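Local atomic coordinates of extracellular matrix-binding protein EbhA (PDB entry 2DGJ), a protein that is a cell wall-associated adhesin of Staphylococcus aureus, here a rod-like piece of helical bundles, and probably binds the extracellular matrix of the host. Residues N92-Q98 and L125-N130. Sequence-based numbering, arbitrary orientation.
Sequences NHITNAQ and LDGAMN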
# COMPACT_ATOMS: atom_id res chain seq x y z
N ASN A 92 -14.04 -16.14 5.07
CA ASN A 92 -14.87 -17.16 5.72
C ASN A 92 -14.58 -17.44 7.19
O ASN A 92 -15.17 -18.35 7.77
CB ASN A 92 -14.75 -18.49 4.97
CG ASN A 92 -14.71 -18.33 3.47
OD1 ASN A 92 -15.66 -17.84 2.86
ND2 ASN A 92 -13.60 -18.76 2.85
N HIS A 93 -13.69 -16.68 7.81
CA HIS A 93 -13.35 -16.97 9.20
C HIS A 93 -13.73 -15.93 10.24
O HIS A 93 -13.91 -16.27 11.41
CB HIS A 93 -11.87 -17.30 9.28
CG HIS A 93 -11.45 -18.36 8.30
ND1 HIS A 93 -11.77 -19.69 8.46
CD2 HIS A 93 -10.80 -18.26 7.11
CE1 HIS A 93 -11.33 -20.37 7.42
NE2 HIS A 93 -10.74 -19.53 6.58
N ILE A 94 -13.84 -14.67 9.85
CA ILE A 94 -14.21 -13.63 10.80
C ILE A 94 -15.64 -13.85 11.29
O ILE A 94 -16.46 -14.44 10.58
CB ILE A 94 -14.12 -12.22 10.17
CG1 ILE A 94 -15.01 -12.14 8.94
CG2 ILE A 94 -12.67 -11.90 9.82
CD1 ILE A 94 -15.09 -10.76 8.32
N THR A 95 -15.94 -13.38 12.50
CA THR A 95 -17.28 -13.54 13.06
C THR A 95 -18.17 -12.43 12.51
O THR A 95 -17.68 -11.45 11.95
CB THR A 95 -17.25 -13.43 14.60
OG1 THR A 95 -16.78 -12.14 14.98
CG2 THR A 95 -16.33 -14.50 15.20
N ASN A 96 -19.48 -12.60 12.65
CA ASN A 96 -20.42 -11.61 12.16
C ASN A 96 -20.12 -10.23 12.74
O ASN A 96 -20.17 -9.23 12.03
CB ASN A 96 -21.86 -12.01 12.49
CG ASN A 96 -22.26 -13.32 11.83
OD1 ASN A 96 -21.92 -13.57 10.68
ND2 ASN A 96 -23.02 -14.14 12.56
N ALA A 97 -19.80 -10.19 14.03
CA ALA A 97 -19.49 -8.93 14.69
C ALA A 97 -18.27 -8.28 14.06
O ALA A 97 -18.22 -7.06 13.87
CB ALA A 97 -19.24 -9.16 16.18
N GLN A 98 -17.27 -9.10 13.73
CA GLN A 98 -16.05 -8.60 13.12
C GLN A 98 -16.37 -8.12 11.71
O GLN A 98 -15.86 -7.09 11.27
CB GLN A 98 -14.98 -9.69 13.05
CG GLN A 98 -14.58 -10.26 14.40
CD GLN A 98 -13.48 -11.31 14.30
OE1 GLN A 98 -13.56 -12.23 13.49
NE2 GLN A 98 -12.45 -11.17 15.13
N LEU A 125 -6.84 -9.99 9.88
CA LEU A 125 -7.68 -10.51 10.96
C LEU A 125 -8.22 -11.88 10.58
O LEU A 125 -8.17 -12.82 11.37
CB LEU A 125 -8.84 -9.56 11.24
CG LEU A 125 -9.73 -9.94 12.42
CD1 LEU A 125 -8.95 -9.80 13.72
CD2 LEU A 125 -10.97 -9.06 12.43
N ASP A 126 -8.73 -12.00 9.36
CA ASP A 126 -9.27 -13.26 8.87
C ASP A 126 -8.17 -14.32 8.87
O ASP A 126 -8.40 -15.48 9.19
CB ASP A 126 -9.82 -13.10 7.46
CG ASP A 126 -10.53 -14.35 6.96
OD1 ASP A 126 -11.63 -14.65 7.48
OD2 ASP A 126 -9.99 -15.03 6.07
N GLY A 127 -6.96 -13.90 8.49
CA GLY A 127 -5.85 -14.83 8.46
C GLY A 127 -5.56 -15.37 9.85
O GLY A 127 -5.29 -16.55 10.03
N ALA A 128 -5.61 -14.48 10.84
CA ALA A 128 -5.36 -14.87 12.23
C ALA A 128 -6.46 -15.78 12.74
O ALA A 128 -6.19 -16.77 13.42
CB ALA A 128 -5.26 -13.62 13.09
N MSE A 129 -7.71 -15.45 12.42
CA MSE A 129 -8.85 -16.27 12.83
C MSE A 129 -8.67 -17.66 12.23
O MSE A 129 -8.93 -18.66 12.89
CB MSE A 129 -10.16 -15.66 12.32
CG MSE A 129 -10.60 -14.40 13.06
SE MSE A 129 -11.12 -14.77 14.88
CE MSE A 129 -12.93 -15.37 14.56
N ASN A 130 -8.22 -17.70 10.98
CA ASN A 130 -8.00 -18.97 10.29
C ASN A 130 -6.97 -19.79 11.05
O ASN A 130 -7.10 -21.01 11.19
CB ASN A 130 -7.51 -18.70 8.87
CG ASN A 130 -7.37 -19.97 8.05
OD1 ASN A 130 -6.31 -20.25 7.50
ND2 ASN A 130 -8.45 -20.73 7.96
O HOH W 1 -11.49 -17.05 4.44
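The carboxylate of D126 takes hold of the loop backbone at H93 and I94. H93 N donates to D126 OD1 at 2.9 Å, on the syn lone pair of that oxygen. I94 N adds a weak bond to the same atom. A water bridges the other oxygen, D126 OD2, to N92 N. The D126 CG lies anti to its own N (chi1 -174°), which carries the carboxylate from the helix flank to the loop.

The H93 ring has D126 at its edge and N130 over one face. N130 CB makes a CH-pi contact, 4.0 Å from the H93 ring centroid. The N130 amide lies toward the ring rim, its plane turned 45° from the ring.

M129 and L125 add mixed packing. M129, a selenomethionine here, bends at chi2 and chi3, and its CE reaches H93 O and Q98 OE1, both at 3.4 Å. M129 CE also meets T95 CG2. L125 CD2 packs against the Q98 amide and I94 CG2.

T95 and Q98 form a capping box at the start of helix 96-108. T95 N donates to Q98 OE1 at 2.8 Å; the return bond, Q98 N to T95 OG1, is weak.

The contact thus joins the loop before helix 96-108 to helix 112-135, in the GA-module family region. M129 also touches helices 153-170 and 180-194, while T95 and Q98 bond to the loop at G175 and T178.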